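Side-chain contacts in 1,3,6,8-tetrahydroxynaphthalene synthase (Streptomyces coelicolor, PDB 1U0M), which condenses five malonyl-CoA units iteratively and cyclises the resulting pentaketide to 1,3,6,8-tetrahydroxynaphthalene, a precursor of melanin and of metabolites that contain a naphthoquinone ring: residues 51-56 against 193-198; 31-36 against 45-50; 15-20 against 307-312. One frame throughout, in Å; residues are numbered along the deposited sequence.

Contact 1 of 3, residues 51-56 against 193-198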
# COMPACT_ATOMS: atom_id res chain seq x y z
N GLU A 51 0.50 33.31 -0.81
CA GLU A 51 -0.44 34.14 -0.08
C GLU A 51 -1.89 33.96 -0.51
O GLU A 51 -2.79 33.93 0.32
CB GLU A 51 -0.04 35.61 -0.16
CG GLU A 51 -0.68 36.41 0.95
CD GLU A 51 -0.02 37.75 1.18
OE1 GLU A 51 -0.21 38.30 2.28
OE2 GLU A 51 0.67 38.26 0.27
N ASN A 52 -2.12 33.84 -1.82
CA ASN A 52 -3.47 33.68 -2.36
C ASN A 52 -4.11 32.39 -1.91
O ASN A 52 -5.34 32.24 -1.94
CB ASN A 52 -3.45 33.70 -3.88
CG ASN A 52 -3.33 35.10 -4.44
OD1 ASN A 52 -3.15 35.27 -5.64
ND2 ASN A 52 -3.43 36.11 -3.57
N THR A 53 -3.28 31.45 -1.50
CA THR A 53 -3.74 30.16 -1.04
C THR A 53 -4.70 30.26 0.16
O THR A 53 -5.55 29.39 0.36
CB THR A 53 -2.52 29.28 -0.71
OG1 THR A 53 -2.35 28.29 -1.73
CG2 THR A 53 -2.66 28.64 0.63
N GLY A 54 -4.58 31.34 0.93
CA GLY A 54 -5.45 31.52 2.08
C GLY A 54 -5.15 30.61 3.27
O GLY A 54 -5.96 30.52 4.20
N VAL A 55 -4.02 29.93 3.23
CA VAL A 55 -3.63 29.05 4.33
C VAL A 55 -2.97 29.92 5.40
O VAL A 55 -1.82 30.33 5.26
CB VAL A 55 -2.63 27.96 3.85
CG1 VAL A 55 -1.97 27.27 5.05
CG2 VAL A 55 -3.37 26.92 3.02
N ARG A 56 -3.71 30.21 6.46
CA ARG A 56 -3.19 31.06 7.52
C ARG A 56 -2.25 30.36 8.50
O ARG A 56 -1.28 30.95 8.97
CB ARG A 56 -4.34 31.71 8.29
CG ARG A 56 -5.08 30.77 9.23
CD ARG A 56 -5.41 31.51 10.52
NE ARG A 56 -4.20 32.04 11.16
CZ ARG A 56 -4.19 32.82 12.24
NH1 ARG A 56 -5.34 33.18 12.81
NH2 ARG A 56 -3.04 33.24 12.75
N ASN A 193 5.78 24.21 -0.44
CA ASN A 193 6.33 24.45 0.88
C ASN A 193 5.47 25.40 1.73
O ASN A 193 5.65 25.47 2.95
CB ASN A 193 7.76 25.00 0.77
CG ASN A 193 8.72 23.99 0.16
OD1 ASN A 193 8.40 22.81 0.01
ND2 ASN A 193 9.92 24.46 -0.18
N GLY A 194 4.53 26.11 1.10
CA GLY A 194 3.68 27.01 1.87
C GLY A 194 2.29 26.44 2.08
O GLY A 194 1.46 27.01 2.80
N LEU A 195 2.05 25.28 1.48
CA LEU A 195 0.75 24.61 1.50
C LEU A 195 0.54 23.36 2.37
O LEU A 195 -0.47 23.24 3.05
CB LEU A 195 0.40 24.28 0.04
CG LEU A 195 -0.90 23.60 -0.33
CD1 LEU A 195 -2.07 24.37 0.24
CD2 LEU A 195 -0.98 23.53 -1.86
N PHE A 196 1.48 22.42 2.33
CA PHE A 196 1.31 21.19 3.09
C PHE A 196 1.65 21.28 4.56
O PHE A 196 2.56 22.00 4.95
CB PHE A 196 2.13 20.06 2.47
CG PHE A 196 1.70 19.69 1.10
CD1 PHE A 196 2.14 20.42 -0.00
CD2 PHE A 196 0.82 18.63 0.90
CE1 PHE A 196 1.70 20.10 -1.29
CE2 PHE A 196 0.37 18.31 -0.38
CZ PHE A 196 0.81 19.04 -1.48
N GLY A 197 0.90 20.53 5.37
CA GLY A 197 1.12 20.50 6.81
C GLY A 197 1.10 19.08 7.36
O GLY A 197 1.02 18.10 6.60
N ASP A 198 1.21 18.95 8.68
CA ASP A 198 1.18 17.64 9.31
C ASP A 198 -0.14 17.43 10.08
O ASP A 198 -0.64 18.33 10.75
CB ASP A 198 2.35 17.46 10.28
CG ASP A 198 3.71 17.70 9.62
OD1 ASP A 198 3.84 17.64 8.38
OD2 ASP A 198 4.66 17.95 10.37
O HOH W 1 1.30 29.51 4.65
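Val55 and Leu195 set their branched side chains across each other at about a right angle, in the N-terminal half of the thiolase fold shared by chalcone and stilbene synthases. The residues following helix 43-52 here cover the C-terminal end of helix 187-195. Val55 directs its CB toward the other segment and splits its two methyls between two neighbours. CG2 meets the CD1 methyl of Leu195 at 4.0 Å, while CG1, lying anti to the backbone N (chi1 166°), comes beside the carbonyl of Gly194, with CG1 4.1 Å from Gly194 O. Leu195 does not leave its backbone in the direction of its partner; it is the CD1 branch that swings nearer. That same methyl also faces Thr53, whose CG2 approaches Leu195 CD1 at 4.3 Å from broadly the same side as the valine methyl. One leucine branch thus serves two methyls, and the side-chain part of the contact is methyl on methyl, apart from Val55 CG1 beside the Gly194 carbonyl; every touching residue is buried.

Just past Thr53, Gly54 takes a positive phi (73°) and turns the chain out of the helix, placing Val55 on the side of Leu195. On the far segment, Arg58 NH1 bonds the carbonyl oxygens of both Asn193 and Phe196. The contact lies close to the reaction centre: the side chain of Leu195 is about 8 Å from that of Cys146, the active-site cysteine by similarity. Beside the methyls the two backbones are joined through solvent, because a water donates to both Gly194 O, at 3.1 Å, and Val55 O, at 3.3 Å.

Contact 2 of 3, residues 31-36 against 45-50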
# COMPACT_ATOMS: atom_id res chain seq x y z
N GLU A 31 8.11 35.20 5.14
CA GLU A 31 9.41 35.70 5.59
C GLU A 31 10.51 34.72 5.22
O GLU A 31 11.48 35.08 4.55
CB GLU A 31 9.43 35.89 7.11
CG GLU A 31 8.37 36.83 7.62
CD GLU A 31 8.36 36.91 9.14
OE1 GLU A 31 9.41 37.27 9.72
OE2 GLU A 31 7.30 36.61 9.75
N LEU A 32 10.35 33.47 5.66
CA LEU A 32 11.33 32.42 5.38
C LEU A 32 11.56 32.33 3.87
O LEU A 32 12.69 32.43 3.41
CB LEU A 32 10.84 31.06 5.91
CG LEU A 32 10.41 30.96 7.38
CD1 LEU A 32 10.13 29.52 7.72
CD2 LEU A 32 11.50 31.48 8.29
N ALA A 33 10.49 32.15 3.12
CA ALA A 33 10.59 32.05 1.67
C ALA A 33 11.37 33.23 1.10
O ALA A 33 12.18 33.08 0.18
CB ALA A 33 9.21 32.00 1.05
N ARG A 34 11.14 34.42 1.66
CA ARG A 34 11.84 35.60 1.19
C ARG A 34 13.31 35.51 1.56
O ARG A 34 14.18 35.61 0.70
CB ARG A 34 11.25 36.86 1.81
CG ARG A 34 10.62 37.79 0.80
CD ARG A 34 10.43 39.16 1.43
NE ARG A 34 9.71 39.07 2.70
CZ ARG A 34 8.39 38.96 2.82
NH1 ARG A 34 7.62 38.93 1.73
NH2 ARG A 34 7.84 38.88 4.02
N ARG A 35 13.58 35.33 2.85
CA ARG A 35 14.95 35.24 3.29
C ARG A 35 15.70 34.09 2.66
O ARG A 35 16.87 34.22 2.30
CB ARG A 35 15.02 35.13 4.82
CG ARG A 35 15.14 36.49 5.51
CD ARG A 35 15.59 36.35 6.95
NE ARG A 35 14.49 36.08 7.85
CZ ARG A 35 13.67 37.02 8.33
NH1 ARG A 35 13.85 38.29 7.98
NH2 ARG A 35 12.68 36.69 9.14
N ARG A 36 15.02 32.97 2.47
CA ARG A 36 15.67 31.80 1.90
C ARG A 36 15.72 31.74 0.37
O ARG A 36 16.31 30.83 -0.19
CB ARG A 36 15.01 30.53 2.46
CG ARG A 36 15.11 30.43 3.99
CD ARG A 36 14.19 29.36 4.58
NE ARG A 36 14.62 28.00 4.25
CZ ARG A 36 15.60 27.34 4.86
NH1 ARG A 36 16.26 27.90 5.86
NH2 ARG A 36 15.91 26.11 4.47
N LEU A 45 6.44 36.01 -7.75
CA LEU A 45 5.36 35.14 -8.20
C LEU A 45 5.08 34.06 -7.15
O LEU A 45 3.93 33.74 -6.85
CB LEU A 45 5.75 34.48 -9.53
CG LEU A 45 4.81 33.34 -9.94
CD1 LEU A 45 3.44 33.91 -10.34
CD2 LEU A 45 5.43 32.56 -11.09
N ALA A 46 6.16 33.51 -6.59
CA ALA A 46 6.05 32.46 -5.59
C ALA A 46 5.28 32.94 -4.37
O ALA A 46 4.31 32.31 -3.94
CB ALA A 46 7.45 31.98 -5.19
N LEU A 47 5.72 34.07 -3.82
CA LEU A 47 5.08 34.65 -2.64
C LEU A 47 3.59 34.96 -2.84
O LEU A 47 2.78 34.71 -1.95
CB LEU A 47 5.82 35.93 -2.24
CG LEU A 47 6.99 35.79 -1.25
CD1 LEU A 47 7.62 34.42 -1.34
CD2 LEU A 47 8.01 36.88 -1.54
N ARG A 48 3.25 35.51 -4.01
CA ARG A 48 1.86 35.86 -4.31
C ARG A 48 0.98 34.62 -4.32
O ARG A 48 -0.09 34.59 -3.71
CB ARG A 48 1.78 36.57 -5.68
CG ARG A 48 0.34 36.86 -6.16
CD ARG A 48 0.32 37.81 -7.38
NE ARG A 48 0.87 37.19 -8.57
CZ ARG A 48 0.23 36.28 -9.31
NH1 ARG A 48 -0.99 35.90 -8.98
NH2 ARG A 48 0.83 35.74 -10.35
N LEU A 49 1.45 33.60 -5.03
CA LEU A 49 0.75 32.32 -5.14
C LEU A 49 0.49 31.74 -3.76
O LEU A 49 -0.63 31.34 -3.44
CB LEU A 49 1.59 31.34 -5.97
CG LEU A 49 1.49 31.47 -7.50
CD1 LEU A 49 1.64 32.92 -7.92
CD2 LEU A 49 2.55 30.61 -8.16
N ILE A 50 1.52 31.72 -2.93
CA ILE A 50 1.38 31.20 -1.59
C ILE A 50 0.34 32.00 -0.82
O ILE A 50 -0.61 31.44 -0.28
CB ILE A 50 2.73 31.25 -0.84
CG1 ILE A 50 3.70 30.24 -1.46
CG2 ILE A 50 2.52 30.94 0.64
CD1 ILE A 50 5.09 30.29 -0.90
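Leu47 reaches across to helix 26-37 with both of its terminal methyls, one for each of two consecutive residues. Its CD1 rests against the methyl of Ala33, with CB 3.8 Å from Leu47 CD1; its CD2 presses on the aliphatic part of Arg34, with CG 3.6 Å from Leu47 CD2. The arginine crosses the leucine at about a right angle. A bend at chi3 (-52°) brings its guanidinium back to the same methyl at an oblique angle, Arg34 NH1 3.9 Å from Leu47 CD2, without any hydrogen bond. Ala33, having only a methyl, lets the leucine come near the helix backbone. Leu47 fits with chi2 at 27°, away from a staggered value, which suggests some strain.

One step further out, a salt bridge, its hydrogen bond weak, spans a turn of helix 26-37, with Arg35 NH2 3.4 Å from Glu31 OE1. Arg36 is held differently, through a hydrogen bond from NH2 to Tyr180 OH. Ile50, one turn on from Leu47, extends the apolar seam by packing on Met26, Thr29 and Leu30. These two successive helices form a helical hairpin at the surface of the N-terminal domain, and the second of them, 43-52, also lies on helix 187-195, where Ala46 touches Leu190 and Leu49 touches Leu191.

Contact 3 of 3, residues 15-20 against 307-312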
# COMPACT_ATOMS: atom_id res chain seq x y z
N PRO A 15 -14.89 11.07 12.60
CA PRO A 15 -13.44 11.01 12.45
C PRO A 15 -12.78 11.84 13.53
O PRO A 15 -13.22 12.94 13.85
CB PRO A 15 -13.21 11.58 11.05
CG PRO A 15 -14.35 12.53 10.89
CD PRO A 15 -15.51 11.75 11.45
N SER A 16 -11.73 11.29 14.12
CA SER A 16 -10.99 11.98 15.17
C SER A 16 -9.73 12.56 14.51
O SER A 16 -9.07 11.88 13.72
CB SER A 16 -10.63 10.97 16.26
OG SER A 16 -10.35 11.60 17.49
N VAL A 17 -9.40 13.81 14.81
CA VAL A 17 -8.22 14.44 14.22
C VAL A 17 -7.38 15.21 15.24
O VAL A 17 -7.90 15.85 16.14
CB VAL A 17 -8.61 15.42 13.07
CG1 VAL A 17 -7.36 15.91 12.37
CG2 VAL A 17 -9.54 14.73 12.08
N SER A 18 -6.06 15.13 15.07
CA SER A 18 -5.11 15.79 15.95
C SER A 18 -3.88 16.28 15.14
O SER A 18 -3.40 15.57 14.27
CB SER A 18 -4.68 14.81 17.04
OG SER A 18 -3.63 15.32 17.82
N VAL A 19 -3.40 17.49 15.41
CA VAL A 19 -2.24 18.03 14.70
C VAL A 19 -1.15 18.41 15.70
O VAL A 19 -1.44 18.68 16.85
CB VAL A 19 -2.59 19.29 13.84
CG1 VAL A 19 -3.57 18.91 12.72
CG2 VAL A 19 -3.18 20.37 14.71
N PRO A 20 0.13 18.42 15.27
CA PRO A 20 1.25 18.76 16.16
C PRO A 20 1.20 20.18 16.71
O PRO A 20 0.56 21.06 16.13
CB PRO A 20 2.48 18.49 15.30
CG PRO A 20 1.97 18.79 13.90
CD PRO A 20 0.60 18.13 13.91
N THR A 307 -7.39 26.02 5.48
CA THR A 307 -7.15 27.34 6.04
C THR A 307 -6.46 27.28 7.40
O THR A 307 -5.60 28.11 7.71
CB THR A 307 -8.49 28.12 6.20
OG1 THR A 307 -9.10 28.30 4.91
CG2 THR A 307 -8.25 29.49 6.79
N GLU A 308 -6.83 26.27 8.19
CA GLU A 308 -6.28 26.09 9.53
C GLU A 308 -5.15 25.06 9.66
O GLU A 308 -4.29 25.17 10.53
CB GLU A 308 -7.41 25.74 10.51
CG GLU A 308 -6.93 25.40 11.90
CD GLU A 308 -8.04 25.04 12.88
OE1 GLU A 308 -8.95 24.26 12.51
OE2 GLU A 308 -7.99 25.52 14.03
N TYR A 309 -5.15 24.05 8.80
CA TYR A 309 -4.14 23.00 8.89
C TYR A 309 -3.24 22.94 7.66
O TYR A 309 -2.11 22.47 7.72
CB TYR A 309 -4.83 21.64 9.08
CG TYR A 309 -5.60 21.49 10.39
CD1 TYR A 309 -6.58 20.51 10.53
CD2 TYR A 309 -5.33 22.32 11.47
CE1 TYR A 309 -7.27 20.36 11.74
CE2 TYR A 309 -6.01 22.18 12.68
CZ TYR A 309 -6.98 21.20 12.81
OH TYR A 309 -7.64 21.05 14.00
N GLY A 310 -3.76 23.44 6.54
CA GLY A 310 -3.00 23.39 5.31
C GLY A 310 -3.37 22.09 4.66
O GLY A 310 -4.34 21.45 5.05
N ASN A 311 -2.60 21.67 3.67
CA ASN A 311 -2.89 20.42 3.01
C ASN A 311 -2.22 19.29 3.79
O ASN A 311 -1.00 19.14 3.75
CB ASN A 311 -2.37 20.42 1.58
CG ASN A 311 -2.91 19.28 0.79
OD1 ASN A 311 -3.10 18.17 1.32
ND2 ASN A 311 -3.15 19.51 -0.50
N ILE A 312 -3.04 18.52 4.49
CA ILE A 312 -2.53 17.42 5.28
C ILE A 312 -2.79 16.09 4.58
O ILE A 312 -3.10 15.08 5.22
CB ILE A 312 -3.15 17.43 6.68
CG1 ILE A 312 -4.68 17.32 6.60
CG2 ILE A 312 -2.84 18.74 7.36
CD1 ILE A 312 -5.34 17.25 7.94
O HOH W 2 -7.71 18.62 15.60
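Val19 places a methyl squarely over the ring of Tyr309, a CH-pi contact that joins the N-terminal part of the chain to the C-terminal domain of this thiolase-fold enzyme. CG1 sits 3.8 Å from the ring centroid of Tyr309 and only 2° off the ring normal, at nearly equal distance from all six ring carbons. The chi1 of Val19 (-64°) sets CG1 beside the backbone N and leaves CG2 to reach the rim, where it is 3.9 Å from Tyr309 CE2. The two side chains cross at about a right angle.

Apolar contact continues along the strand end. Val17, two residues back and likewise pointing toward the tyrosine, offers CG1 obliquely to the ring, 4.5 Å from Tyr309 CE1. Between them Ser18 turns away, to the side of helix 73-99.

Polar contact runs through a single water, which donates to Val17 O at 2.8 Å and is hydrogen-bonded to Tyr309 OH at 2.9 Å. Arg94 NH2 also bonds Val17 O, so this strand carbonyl has two donors. Beyond the contact, Arg323 makes a cation-pi interaction with Tyr309 and a salt bridge to Glu308. A leucine in place of Tyr309 would probably leave the Val19 methyl without its aromatic face, the water without its second partner and Arg323 without its pi system.

Two residues later Asn311 touches Cys146, consistent with the asparagine of the family's Cys-His-Asn triad. The chemistry is mixed: the ring accepts a methyl and a cation while its hydroxyl takes part in the water bridge, which would restrict both the tilt of the Tyr309 ring and the position of its hydroxyl.

Contact 2 comes first along the chain and closes before contact 1 opens, and both lie in the chain between the two segments of contact 3. Contacts 1 and 2, with centres about 11 Å apart, share helix 43-52 and touch through Ile50 CG2 and Gly194 CA. Contacts 1 and 3, centres about 12 Å apart, meet at the backbone, where Leu195 O probably bonds Asn311 N and Gly197 N bonds Asn311 O. Contacts 2 and 3 do not touch; their centres are about 23 Å apart. The series thus runs from the surface hairpin, through helix 187-195 near Cys146, to strand 11-18 of the central sheet, with contact 3 linking the N- and C-terminal domains.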